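Local coordinates for protein CarG (PDB 4O7J) that probably contributes to intrinsic carbapenem resistance and is structurally similar to lysozyme inhibitors, at residues A[24-29]-A[38-43]; A[31-36]-A[69-74]; A[76-81]-A[93-98]; A[105-110]-A[138-143]; A[111-116]-A[127-132]. All coordinates share one frame; numbering follows the deposited sequence.

How the contacts relate
Contact 1 joins strands 22-29 and 37-45 of one antiparallel sheet, and contact 2 ties their loop to the one after strand 64-65. Contacts 3 and 5 lie in a second antiparallel sheet, ordered 78-85, 88-96, 107-116, 126-135; contact 4 joins its strand 107-116 to the loop after strand 126-135, and contact 5 falls between the two segments of contact 4. Contacts 3 and 4 have centres about 7 Å apart, whereas the centres of contacts 2 and 5 lie about 30 Å apart. The sheets meet at F42 on W128 and at L40 on N80. Contacts 1 and 2 touch the second subunit, so the first hairpin and its loop help form that interface.

Contact 1: A[24-29]-A[38-43]; sequences VVLAQF and LGLTFF
V25 O takes two hydrogen bonds, from T41 N (3.0 Å) and from a water (2.9 Å), and a CA-H...O contact from L40. The same water lies 2.7 Å from T41 OG1, a hydroxyl also hydrogen-bonded to T63. Straighter is the bond from V25 N to T41 O (2.8 Å, 175° at the hydrogen), and A27 and G39 exchange a second reciprocal pair. On one face, the V24 and F42 side chains run side by side, pointing the same way, both methyls near ring atoms CD2 and CE2, CG1 3.8 Å from CE2. L26 CG, anti to the backbone N (chi1 176°), carries CD1 to L40 CD2 at 3.6 Å. On the other face, V25 CG2 meets F43 CE1 at an oblique angle, and here V25, A27 and F43 also pack on the second subunit. Strands 22-29 and 37-45, consecutive in the chain and paired antiparallel, form a beta hairpin, here partly covered by the second subunit.

Contact 2: A[31-36]-A[69-74]; sequences NNTSHP and LSASAD
H35 and A71 mark the close-packed middle of this surface contact, where two irregular loops meet without any strand pairing. A71 belongs to a type I turn from S70 to A73, and its carbonyl oxygen sits at the edge of the imidazole, 3.3 Å from H35 CD2. S34 OG reaches the same oxygen with a weak hydrogen bond, while S34 CB lies over one face of the H35 ring, toward its rim. Packing is tightest at T33, whose CG2 comes within 3.4 Å of A71 CB, shorter than ordinary methyl-methyl contact. T33 OG1 turns back instead to N31 OD1 of its own loop. Toward D74, which is exposed to solvent, the contact narrows to one hydrogen bond: H35 NE2 donates to D74 OD1 at 3.0 Å. The acceptor lies almost in the ring plane, yet the N-H points imperfectly at it (133°), and the carboxylate is turned 77° against the ring. A73 O is equally near NE2 but badly angled, and it is hydrogen-bonded by R68. N32, at the far end of the loop, binds S117, D119 and V123 of the second subunit. As donor to D74, NE2 must carry a proton, and the neighbouring carboxylate and carbonyl oxygens would probably favour the positively charged form of the imidazole, although R68 close by should work against it.

Contact 3: A[76-81]-A[93-98]; sequences LVQDNR and TARKTE
K96 N bonds to V77 O at the open end of the hairpin made by strands 78-85 and 88-96, at the edge of the second sheet. A classic beta bulge lies here, with V77 and Q78 both facing Y67 on their other side. Backbone hydrogen bonds come first: K96 N donates to V77 O at 2.9 Å, D79 N to A94 O at 2.8 Å, and A94 N returns a bond to D79 O. Between these bonds CA-H groups of Q78, T93 and R95 lean on the carbonyl oxygens opposite, Q78 CA lying 3.2 Å from A94 O. Van der Waals contact comes from polar side chains lying against carbon. The extended Q78 rests its amide on R95, OE1 3.2 Å from CD, and brings NE2 to T93 CG2 at 3.8 Å; the Q78 amide and R95 guanidinium are turned 62° against each other. K96 CD passes L76 O at 3.7 Å, and the bend at chi3 (67°) beyond it turns the buried amine toward the backbone oxygens of L101, D103 and Q141, three acceptors that would probably stabilise its positive charge. Side-chain hydrogen bonding between the strands rests on N80 and T93, which stand side by side on the face shared with W64. The T93 hydroxyl, OG1, donates to N80 OD1 at 2.7 Å, in the plane of the amide carbonyl.

Contact 4: A[105-110]-A[138-143]; sequences GKVSLT and RSYQSA
G105 and Y140 form a single antiparallel bridge, where the chain entering strand 107-116 of the four-stranded sheet pairs briefly with the segment beyond strand 126-135. G105 N donates to Y140 O at 3.0 Å, and Y140 N answers to G105 O at 2.9 Å. Side-chain torsions decide what packs around this bridge. In Y140, CG lies opposite the carbonyl carbon (chi1 -64°), which places the ring so that V107 CG2 meets its edge at CD2, 4.0 Å away; the two side chains cross at nearly a right angle. The phenol is directed elsewhere, its OH hydrogen-bonded to E149. V107 has its two branches divided between neighbours: CG1, trans to the backbone N (chi1 174°), faces A143, 4.0 Å from its O and 4.4 Å from its CB, while CG2 takes the tyrosine. S139 puts its hydroxyl between its own N and carbonyl carbon (chi1 67°), so it is CB rather than OG that lies against the backbone, 3.4 Å from G105 O. Beyond these residues S142 OG ties the segment to the first hairpin of the sheet, through L76 N. A water also links the two segments: it accepts from V107 N at 2.9 Å and lies 2.7 Å from R138 O.

Contact 5: A[111-116]-A[127-132]; sequences IYRFKV and EWSMSK
The hairpin of strands 107-116 and 126-135 closes one side of the four-stranded sheet and contains a classic beta bulge, S131 and K132 both facing I111. I111 N donates to K132 O, while S131 N reaches I111 O at 2.7 Å; past this one-residue register shift R113 pairs with S129 and K115 with E127. On the inner face Y112 and W128 meet at their stems, CB to CB 3.7 Å, and indole CZ3 lies 3.7 Å from F114 N. The W128 and F42 rings meet edge-to-face, joining the two sheets. F114 packs on N16, a ligand of the bound sodium ion. On the other face R113 CG sits between N and the carbonyl carbon (chi1 72°), which lays the chain against S131 OG, 3.4 Å from CG, and the guanidinium over S129 CB. K115 and E127 run side by side, CD 3.5 Å from OE2. Their charged ends, NZ and OE2, stay 4.4 Å apart, so their attraction is probably weaker than a salt bridge.

Contact 1: A[24-29]-A[38-43]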
# COMPACT_ATOMS: atom_id res chain seq x y z
N VAL A 24 -1.67 -1.80 -11.17
CA VAL A 24 -2.62 -0.89 -10.45
C VAL A 24 -3.52 -1.82 -9.70
O VAL A 24 -4.28 -2.61 -10.32
CB VAL A 24 -3.42 -0.03 -11.41
CG1 VAL A 24 -4.33 0.92 -10.66
CG2 VAL A 24 -2.48 0.68 -12.33
N VAL A 25 -3.48 -1.76 -8.38
CA VAL A 25 -4.25 -2.64 -7.59
C VAL A 25 -5.43 -1.88 -7.01
O VAL A 25 -5.27 -0.88 -6.27
CB VAL A 25 -3.42 -3.30 -6.45
CG1 VAL A 25 -4.28 -4.31 -5.76
CG2 VAL A 25 -2.19 -3.97 -7.04
N LEU A 26 -6.62 -2.36 -7.36
CA LEU A 26 -7.85 -1.82 -6.79
C LEU A 26 -8.31 -2.73 -5.67
O LEU A 26 -8.58 -3.94 -5.88
CB LEU A 26 -8.90 -1.79 -7.90
CG LEU A 26 -10.31 -1.36 -7.48
CD1 LEU A 26 -10.23 0.07 -6.98
CD2 LEU A 26 -11.33 -1.60 -8.63
N ALA A 27 -8.49 -2.17 -4.50
CA ALA A 27 -8.83 -2.93 -3.32
C ALA A 27 -9.65 -2.08 -2.41
O ALA A 27 -9.89 -0.91 -2.70
CB ALA A 27 -7.55 -3.39 -2.62
N GLN A 28 -10.10 -2.65 -1.29
CA GLN A 28 -10.86 -1.91 -0.31
C GLN A 28 -10.34 -2.17 1.08
O GLN A 28 -9.87 -3.28 1.38
CB GLN A 28 -12.34 -2.36 -0.45
CG GLN A 28 -12.58 -3.84 -0.22
CD GLN A 28 -13.90 -4.30 -0.80
OE1 GLN A 28 -14.06 -4.33 -2.02
NE2 GLN A 28 -14.80 -4.76 0.03
N PHE A 29 -10.47 -1.20 1.93
CA PHE A 29 -10.22 -1.36 3.35
C PHE A 29 -11.55 -1.64 3.98
O PHE A 29 -12.43 -0.75 3.96
CB PHE A 29 -9.59 -0.11 3.93
CG PHE A 29 -9.45 -0.14 5.40
CD1 PHE A 29 -8.93 -1.22 6.04
CD2 PHE A 29 -9.74 1.01 6.16
CE1 PHE A 29 -8.71 -1.21 7.40
CE2 PHE A 29 -9.65 0.97 7.52
CZ PHE A 29 -9.13 -0.12 8.16
N LEU A 38 -12.51 2.30 -0.84
CA LEU A 38 -11.77 1.82 -2.01
C LEU A 38 -10.46 2.56 -2.12
O LEU A 38 -10.35 3.76 -1.84
CB LEU A 38 -12.59 2.07 -3.26
CG LEU A 38 -13.87 1.28 -3.44
CD1 LEU A 38 -14.40 1.60 -4.82
CD2 LEU A 38 -13.62 -0.19 -3.28
N GLY A 39 -9.44 1.82 -2.51
CA GLY A 39 -8.10 2.32 -2.62
C GLY A 39 -7.33 1.82 -3.83
O GLY A 39 -7.52 0.65 -4.26
N LEU A 40 -6.53 2.71 -4.42
CA LEU A 40 -5.64 2.33 -5.53
C LEU A 40 -4.17 2.32 -5.03
O LEU A 40 -3.71 3.30 -4.42
CB LEU A 40 -5.72 3.38 -6.60
CG LEU A 40 -7.10 3.55 -7.19
CD1 LEU A 40 -7.10 4.71 -8.19
CD2 LEU A 40 -7.53 2.29 -7.92
N THR A 41 -3.46 1.27 -5.36
CA THR A 41 -2.03 1.13 -5.04
C THR A 41 -1.28 0.87 -6.38
O THR A 41 -1.74 0.06 -7.19
CB THR A 41 -1.81 -0.00 -4.00
OG1 THR A 41 -2.71 0.15 -2.89
CG2 THR A 41 -0.34 0.08 -3.44
N PHE A 42 -0.20 1.62 -6.64
CA PHE A 42 0.57 1.61 -7.89
C PHE A 42 1.94 1.01 -7.70
O PHE A 42 2.68 1.39 -6.83
CB PHE A 42 0.71 3.00 -8.47
CG PHE A 42 -0.62 3.66 -8.84
CD1 PHE A 42 -1.30 4.39 -7.89
CD2 PHE A 42 -1.13 3.54 -10.10
CE1 PHE A 42 -2.52 4.95 -8.16
CE2 PHE A 42 -2.34 4.13 -10.43
CZ PHE A 42 -3.05 4.80 -9.43
N PHE A 43 2.29 0.07 -8.57
CA PHE A 43 3.58 -0.56 -8.55
C PHE A 43 4.16 -0.53 -9.94
O PHE A 43 3.64 -1.24 -10.83
CB PHE A 43 3.51 -2.02 -8.08
CG PHE A 43 2.90 -2.21 -6.73
CD1 PHE A 43 1.55 -2.35 -6.60
CD2 PHE A 43 3.70 -2.39 -5.60
CE1 PHE A 43 1.00 -2.56 -5.38
CE2 PHE A 43 3.13 -2.57 -4.35
CZ PHE A 43 1.77 -2.62 -4.24
O HOH W 1 -5.17 -0.84 -3.35

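Contact 2: A[31-36]-A[69-74]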
# COMPACT_ATOMS: atom_id res chain seq x y z
N ASN A 31 -13.54 -2.27 7.29
CA ASN A 31 -13.36 -2.00 8.71
C ASN A 31 -14.68 -1.99 9.46
O ASN A 31 -14.91 -1.14 10.33
CB ASN A 31 -12.60 -0.70 8.98
CG ASN A 31 -13.36 0.51 8.55
OD1 ASN A 31 -14.16 0.44 7.62
ND2 ASN A 31 -13.15 1.63 9.25
N ASN A 32 -15.53 -2.91 9.06
CA ASN A 32 -16.79 -3.18 9.75
C ASN A 32 -17.65 -1.92 9.84
O ASN A 32 -18.17 -1.60 10.92
CB ASN A 32 -16.50 -3.78 11.14
CG ASN A 32 -16.14 -5.21 11.05
OD1 ASN A 32 -16.99 -6.03 10.71
ND2 ASN A 32 -14.88 -5.51 11.23
N THR A 33 -17.78 -1.25 8.69
CA THR A 33 -18.57 -0.04 8.46
C THR A 33 -19.52 -0.40 7.30
O THR A 33 -19.27 -1.36 6.61
CB THR A 33 -17.66 1.17 8.06
OG1 THR A 33 -16.71 1.47 9.11
CG2 THR A 33 -18.48 2.41 7.86
N SER A 34 -20.55 0.43 7.02
CA SER A 34 -21.47 0.22 5.88
C SER A 34 -20.87 0.30 4.49
O SER A 34 -21.38 -0.31 3.54
CB SER A 34 -22.76 1.14 5.97
OG SER A 34 -22.53 2.35 6.65
N HIS A 35 -19.73 1.00 4.37
CA HIS A 35 -19.05 1.13 3.10
C HIS A 35 -17.58 0.78 3.22
O HIS A 35 -16.89 1.34 4.04
CB HIS A 35 -19.08 2.57 2.66
CG HIS A 35 -20.45 3.14 2.62
ND1 HIS A 35 -21.38 2.76 1.68
CD2 HIS A 35 -21.07 4.04 3.42
CE1 HIS A 35 -22.51 3.41 1.90
NE2 HIS A 35 -22.35 4.20 2.95
N PRO A 36 -17.07 -0.13 2.43
CA PRO A 36 -15.61 -0.18 2.23
C PRO A 36 -15.04 1.09 1.63
O PRO A 36 -15.65 1.75 0.84
CB PRO A 36 -15.42 -1.29 1.24
CG PRO A 36 -16.72 -1.94 1.06
CD PRO A 36 -17.76 -1.01 1.52
N LEU A 69 -17.37 11.46 4.83
CA LEU A 69 -17.58 12.30 5.99
C LEU A 69 -17.79 11.51 7.29
O LEU A 69 -17.37 11.92 8.34
CB LEU A 69 -18.80 13.18 5.74
CG LEU A 69 -19.16 14.23 6.76
CD1 LEU A 69 -17.96 15.06 7.18
CD2 LEU A 69 -20.26 15.12 6.27
N SER A 70 -18.46 10.39 7.18
CA SER A 70 -18.71 9.53 8.34
C SER A 70 -18.97 8.14 7.80
O SER A 70 -19.12 7.95 6.59
CB SER A 70 -19.94 10.04 9.11
OG SER A 70 -21.13 9.95 8.32
N ALA A 71 -19.06 7.21 8.74
CA ALA A 71 -19.26 5.78 8.47
C ALA A 71 -20.42 5.53 7.53
O ALA A 71 -20.30 4.77 6.56
CB ALA A 71 -19.51 5.05 9.79
N SER A 72 -21.55 6.13 7.81
CA SER A 72 -22.75 5.81 7.07
C SER A 72 -23.11 6.74 5.93
O SER A 72 -24.13 6.54 5.31
CB SER A 72 -23.93 5.69 8.03
OG SER A 72 -23.49 5.02 9.20
N ALA A 73 -22.31 7.77 5.69
CA ALA A 73 -22.59 8.67 4.59
C ALA A 73 -22.62 7.96 3.23
O ALA A 73 -21.80 7.14 2.94
CB ALA A 73 -21.61 9.83 4.59
N ASP A 74 -23.61 8.29 2.43
CA ASP A 74 -23.77 7.73 1.10
C ASP A 74 -23.24 8.72 0.02
O ASP A 74 -23.78 8.86 -1.03
CB ASP A 74 -25.22 7.29 0.90
CG ASP A 74 -25.72 6.42 2.08
OD1 ASP A 74 -24.97 5.58 2.57
OD2 ASP A 74 -26.86 6.58 2.53

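Contact 3: A[76-81]-A[93-98]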
# COMPACT_ATOMS: atom_id res chain seq x y z
N LEU A 76 -19.16 10.56 -1.27
CA LEU A 76 -17.76 10.70 -1.07
C LEU A 76 -17.43 12.19 -0.88
O LEU A 76 -17.90 13.07 -1.64
CB LEU A 76 -17.04 10.17 -2.28
CG LEU A 76 -17.20 8.64 -2.47
CD1 LEU A 76 -16.50 8.21 -3.72
CD2 LEU A 76 -16.64 7.90 -1.28
N VAL A 77 -16.49 12.42 -0.01
CA VAL A 77 -15.79 13.68 0.13
C VAL A 77 -14.47 13.73 -0.72
O VAL A 77 -14.04 14.79 -1.10
CB VAL A 77 -15.58 14.08 1.59
CG1 VAL A 77 -16.94 14.30 2.29
CG2 VAL A 77 -14.83 13.01 2.32
N GLN A 78 -13.85 12.59 -0.98
CA GLN A 78 -12.68 12.53 -1.77
C GLN A 78 -12.70 11.21 -2.56
O GLN A 78 -13.07 10.16 -2.01
CB GLN A 78 -11.42 12.63 -0.89
CG GLN A 78 -10.09 12.69 -1.61
CD GLN A 78 -9.00 13.42 -0.77
OE1 GLN A 78 -9.29 14.28 0.05
NE2 GLN A 78 -7.78 13.11 -1.02
N ASP A 79 -12.31 11.30 -3.84
CA ASP A 79 -12.22 10.12 -4.73
C ASP A 79 -11.01 10.24 -5.59
O ASP A 79 -10.43 11.32 -5.72
CB ASP A 79 -13.45 9.97 -5.59
CG ASP A 79 -13.68 8.57 -6.09
OD1 ASP A 79 -13.00 7.57 -5.68
OD2 ASP A 79 -14.60 8.46 -6.94
N ASN A 80 -10.56 9.12 -6.13
CA ASN A 80 -9.48 9.08 -7.10
C ASN A 80 -9.87 8.24 -8.27
O ASN A 80 -10.52 7.22 -8.10
CB ASN A 80 -8.19 8.51 -6.45
CG ASN A 80 -7.85 9.20 -5.17
OD1 ASN A 80 -7.28 10.27 -5.17
ND2 ASN A 80 -8.24 8.60 -4.07
N ARG A 81 -9.50 8.66 -9.48
CA ARG A 81 -9.86 7.91 -10.65
C ARG A 81 -8.78 8.03 -11.71
O ARG A 81 -8.23 9.08 -11.92
CB ARG A 81 -11.28 8.33 -11.14
CG ARG A 81 -11.86 7.47 -12.25
CD ARG A 81 -13.36 7.71 -12.51
NE ARG A 81 -14.18 7.48 -11.34
CZ ARG A 81 -15.50 7.73 -11.28
NH1 ARG A 81 -16.13 8.24 -12.32
NH2 ARG A 81 -16.14 7.51 -10.15
N THR A 93 -7.77 13.33 -8.65
CA THR A 93 -8.36 13.34 -7.31
C THR A 93 -9.50 14.35 -7.33
O THR A 93 -9.27 15.53 -7.65
CB THR A 93 -7.34 13.65 -6.19
OG1 THR A 93 -6.34 12.64 -6.17
CG2 THR A 93 -8.01 13.68 -4.80
N ALA A 94 -10.71 13.90 -6.99
CA ALA A 94 -11.83 14.83 -6.78
C ALA A 94 -11.99 15.04 -5.28
O ALA A 94 -12.12 14.04 -4.49
CB ALA A 94 -13.06 14.23 -7.34
N ARG A 95 -12.08 16.29 -4.83
CA ARG A 95 -12.22 16.54 -3.41
C ARG A 95 -13.26 17.66 -3.21
O ARG A 95 -13.16 18.68 -3.87
CB ARG A 95 -10.86 16.99 -2.81
CG ARG A 95 -10.90 17.23 -1.30
CD ARG A 95 -9.54 17.40 -0.63
NE ARG A 95 -8.95 18.65 -1.06
CZ ARG A 95 -9.24 19.87 -0.56
NH1 ARG A 95 -10.07 20.05 0.46
NH2 ARG A 95 -8.66 20.93 -1.10
N LYS A 96 -14.19 17.46 -2.28
CA LYS A 96 -15.07 18.55 -1.75
C LYS A 96 -14.25 19.52 -0.97
O LYS A 96 -13.53 19.13 -0.01
CB LYS A 96 -16.21 17.98 -0.95
CG LYS A 96 -17.10 17.05 -1.77
CD LYS A 96 -18.39 16.67 -1.11
CE LYS A 96 -19.31 17.87 -0.97
NZ LYS A 96 -20.51 17.51 -0.28
N THR A 97 -14.28 20.79 -1.34
CA THR A 97 -13.35 21.78 -0.76
C THR A 97 -13.91 22.64 0.40
O THR A 97 -13.15 23.25 1.11
CB THR A 97 -12.76 22.70 -1.84
OG1 THR A 97 -13.82 23.38 -2.47
CG2 THR A 97 -11.99 21.87 -2.92
N GLU A 98 -15.22 22.67 0.58
CA GLU A 98 -15.81 23.62 1.53
C GLU A 98 -15.66 23.04 2.92
O GLU A 98 -15.54 21.86 3.06
CB GLU A 98 -17.26 23.88 1.20
CG GLU A 98 -17.48 24.31 -0.28
CD GLU A 98 -18.72 25.14 -0.49
OE1 GLU A 98 -19.17 25.71 0.56
OE2 GLU A 98 -19.21 25.26 -1.69

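Contact 4: A[105-110]-A[138-143]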
# COMPACT_ATOMS: atom_id res chain seq x y z
N GLY A 105 -21.73 21.18 -2.74
CA GLY A 105 -20.68 22.21 -2.68
C GLY A 105 -19.60 22.06 -3.76
O GLY A 105 -19.67 21.17 -4.61
N LYS A 106 -18.62 22.93 -3.69
CA LYS A 106 -17.56 22.95 -4.68
C LYS A 106 -16.64 21.75 -4.59
O LYS A 106 -16.45 21.18 -3.51
CB LYS A 106 -16.66 24.20 -4.57
CG LYS A 106 -17.31 25.49 -5.04
CD LYS A 106 -16.24 26.59 -4.99
CE LYS A 106 -16.85 27.96 -5.07
NZ LYS A 106 -17.28 28.25 -6.46
N VAL A 107 -16.17 21.31 -5.74
CA VAL A 107 -15.33 20.15 -5.82
C VAL A 107 -14.14 20.59 -6.65
O VAL A 107 -14.34 21.21 -7.72
CB VAL A 107 -16.02 18.90 -6.51
CG1 VAL A 107 -15.00 17.79 -6.67
CG2 VAL A 107 -17.24 18.42 -5.77
N SER A 108 -12.92 20.28 -6.20
CA SER A 108 -11.71 20.45 -6.98
C SER A 108 -11.26 19.17 -7.63
O SER A 108 -11.47 18.08 -7.07
CB SER A 108 -10.53 20.97 -6.16
OG SER A 108 -10.16 20.14 -5.13
N LEU A 109 -10.59 19.32 -8.78
CA LEU A 109 -10.02 18.18 -9.50
C LEU A 109 -8.58 18.40 -9.69
O LEU A 109 -8.21 19.39 -10.32
CB LEU A 109 -10.71 17.97 -10.83
CG LEU A 109 -12.19 17.57 -10.85
CD1 LEU A 109 -12.80 17.93 -12.19
CD2 LEU A 109 -12.42 16.09 -10.49
N THR A 110 -7.77 17.54 -9.02
CA THR A 110 -6.30 17.63 -9.06
C THR A 110 -5.86 16.54 -10.00
O THR A 110 -6.21 15.36 -9.83
CB THR A 110 -5.64 17.47 -7.71
OG1 THR A 110 -6.26 18.38 -6.83
CG2 THR A 110 -4.15 17.71 -7.78
N ARG A 138 -19.80 22.93 -11.54
CA ARG A 138 -21.01 22.71 -10.86
C ARG A 138 -20.66 22.26 -9.44
O ARG A 138 -19.55 21.77 -9.20
CB ARG A 138 -21.71 21.60 -11.64
CG ARG A 138 -23.09 21.29 -11.22
CD ARG A 138 -23.74 20.32 -12.21
NE ARG A 138 -25.19 20.43 -12.07
CZ ARG A 138 -25.92 21.41 -12.60
NH1 ARG A 138 -25.36 22.37 -13.34
NH2 ARG A 138 -27.24 21.43 -12.41
N SER A 139 -21.58 22.51 -8.53
CA SER A 139 -21.48 22.02 -7.17
C SER A 139 -22.21 20.65 -7.05
O SER A 139 -23.17 20.38 -7.79
CB SER A 139 -22.05 23.06 -6.22
OG SER A 139 -23.45 23.15 -6.45
N TYR A 140 -21.68 19.77 -6.20
CA TYR A 140 -22.10 18.35 -6.16
C TYR A 140 -22.19 17.88 -4.72
O TYR A 140 -21.47 18.36 -3.86
CB TYR A 140 -21.07 17.43 -6.87
CG TYR A 140 -20.89 17.68 -8.35
CD1 TYR A 140 -21.84 17.23 -9.27
CD2 TYR A 140 -19.83 18.39 -8.82
CE1 TYR A 140 -21.68 17.42 -10.66
CE2 TYR A 140 -19.65 18.59 -10.18
CZ TYR A 140 -20.59 18.12 -11.08
OH TYR A 140 -20.39 18.35 -12.41
N GLN A 141 -23.03 16.90 -4.51
CA GLN A 141 -23.13 16.22 -3.25
C GLN A 141 -21.91 15.26 -3.01
O GLN A 141 -21.43 15.20 -1.90
CB GLN A 141 -24.40 15.41 -3.17
CG GLN A 141 -24.61 14.65 -1.87
CD GLN A 141 -24.75 15.57 -0.69
OE1 GLN A 141 -25.69 16.35 -0.67
NE2 GLN A 141 -23.81 15.49 0.32
N SER A 142 -21.52 14.52 -4.04
CA SER A 142 -20.47 13.52 -3.90
C SER A 142 -19.36 13.85 -4.86
O SER A 142 -19.59 14.32 -6.00
CB SER A 142 -21.07 12.11 -4.20
OG SER A 142 -20.13 11.09 -3.87
N ALA A 143 -18.11 13.76 -4.38
CA ALA A 143 -16.95 14.23 -5.17
C ALA A 143 -16.81 13.52 -6.50
O ALA A 143 -16.45 14.16 -7.49
CB ALA A 143 -15.65 14.08 -4.36
O HOH W 2 -17.40 22.81 -7.87

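Contact 5: A[111-116]-A[127-132]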
# COMPACT_ATOMS: atom_id res chain seq x y z
N ILE A 111 -5.18 16.95 -11.06
CA ILE A 111 -4.69 16.10 -12.12
C ILE A 111 -3.23 15.83 -11.88
O ILE A 111 -2.38 16.78 -11.83
CB ILE A 111 -4.81 16.83 -13.50
CG1 ILE A 111 -6.18 17.48 -13.72
CG2 ILE A 111 -4.37 15.92 -14.63
CD1 ILE A 111 -7.31 16.51 -13.80
N TYR A 112 -2.90 14.54 -11.80
CA TYR A 112 -1.50 14.14 -11.64
C TYR A 112 -1.03 13.41 -12.87
O TYR A 112 -1.78 12.62 -13.46
CB TYR A 112 -1.33 13.18 -10.48
CG TYR A 112 -1.63 13.72 -9.12
CD1 TYR A 112 -0.65 14.43 -8.40
CD2 TYR A 112 -2.89 13.64 -8.59
CE1 TYR A 112 -0.95 14.96 -7.15
CE2 TYR A 112 -3.20 14.16 -7.36
CZ TYR A 112 -2.22 14.83 -6.65
OH TYR A 112 -2.52 15.33 -5.44
N ARG A 113 0.22 13.67 -13.25
CA ARG A 113 0.82 12.95 -14.34
C ARG A 113 1.99 12.15 -13.77
O ARG A 113 2.59 12.49 -12.71
CB ARG A 113 1.27 13.96 -15.42
CG ARG A 113 2.47 14.73 -14.95
CD ARG A 113 3.08 15.68 -15.95
NE ARG A 113 4.40 16.05 -15.45
CZ ARG A 113 4.63 16.91 -14.46
NH1 ARG A 113 3.62 17.57 -13.85
NH2 ARG A 113 5.90 17.13 -14.09
N PHE A 114 2.38 11.13 -14.51
CA PHE A 114 3.48 10.29 -14.13
C PHE A 114 4.82 11.00 -14.29
O PHE A 114 5.09 11.57 -15.36
CB PHE A 114 3.46 9.04 -14.92
CG PHE A 114 4.45 8.07 -14.46
CD1 PHE A 114 5.75 8.08 -14.95
CD2 PHE A 114 4.09 7.16 -13.47
CE1 PHE A 114 6.68 7.17 -14.46
CE2 PHE A 114 4.98 6.27 -12.99
CZ PHE A 114 6.29 6.27 -13.48
N LYS A 115 5.67 10.92 -13.27
CA LYS A 115 6.99 11.61 -13.29
C LYS A 115 8.11 10.74 -12.74
O LYS A 115 8.03 10.16 -11.63
CB LYS A 115 6.92 12.91 -12.53
CG LYS A 115 8.25 13.69 -12.49
CD LYS A 115 8.16 15.01 -11.81
CE LYS A 115 9.39 15.85 -12.18
NZ LYS A 115 9.58 16.94 -11.17
N VAL A 116 9.16 10.59 -13.55
CA VAL A 116 10.38 9.88 -13.10
C VAL A 116 11.48 10.84 -12.72
O VAL A 116 11.72 11.82 -13.46
CB VAL A 116 10.90 8.99 -14.21
CG1 VAL A 116 12.03 8.09 -13.72
CG2 VAL A 116 9.78 8.14 -14.72
N GLU A 127 6.72 8.97 -9.19
CA GLU A 127 5.65 9.66 -8.45
C GLU A 127 4.55 10.21 -9.38
O GLU A 127 4.74 10.35 -10.56
CB GLU A 127 6.20 10.79 -7.56
CG GLU A 127 6.55 11.98 -8.41
CD GLU A 127 7.40 13.06 -7.73
OE1 GLU A 127 7.78 12.92 -6.54
OE2 GLU A 127 7.70 14.04 -8.48
N TRP A 128 3.40 10.51 -8.78
CA TRP A 128 2.33 11.25 -9.41
C TRP A 128 2.58 12.74 -9.08
O TRP A 128 2.62 13.17 -7.91
CB TRP A 128 1.02 10.81 -8.86
CG TRP A 128 0.60 9.47 -9.32
CD1 TRP A 128 0.59 8.36 -8.60
CD2 TRP A 128 0.18 9.12 -10.65
NE1 TRP A 128 0.16 7.33 -9.35
CE2 TRP A 128 -0.08 7.74 -10.63
CE3 TRP A 128 0.04 9.82 -11.86
CZ2 TRP A 128 -0.55 7.06 -11.72
CZ3 TRP A 128 -0.40 9.16 -12.98
CH2 TRP A 128 -0.69 7.76 -12.92
N SER A 129 2.84 13.51 -10.14
CA SER A 129 3.20 14.87 -9.99
C SER A 129 2.07 15.75 -10.42
O SER A 129 1.55 15.60 -11.52
CB SER A 129 4.44 15.19 -10.87
OG SER A 129 4.75 16.57 -10.86
N MET A 130 1.69 16.70 -9.57
CA MET A 130 0.55 17.55 -9.88
C MET A 130 0.79 18.36 -11.15
O MET A 130 1.82 19.02 -11.28
CB MET A 130 0.21 18.45 -8.68
CG MET A 130 -1.00 19.31 -8.99
SD MET A 130 -1.60 20.25 -7.62
CE MET A 130 -0.09 20.80 -6.82
N SER A 131 -0.10 18.26 -12.09
CA SER A 131 -0.09 19.07 -13.34
C SER A 131 -0.87 20.36 -13.16
O SER A 131 -0.40 21.47 -13.53
CB SER A 131 -0.65 18.32 -14.54
OG SER A 131 -0.02 17.08 -14.66
N LYS A 132 -2.02 20.23 -12.53
CA LYS A 132 -2.98 21.32 -12.48
C LYS A 132 -4.11 20.91 -11.52
O LYS A 132 -4.43 19.73 -11.39
CB LYS A 132 -3.56 21.48 -13.88
CG LYS A 132 -4.53 22.57 -14.17
CD LYS A 132 -4.17 23.93 -13.58
CE LYS A 132 -5.32 24.93 -13.86
NZ LYS A 132 -5.38 26.14 -12.99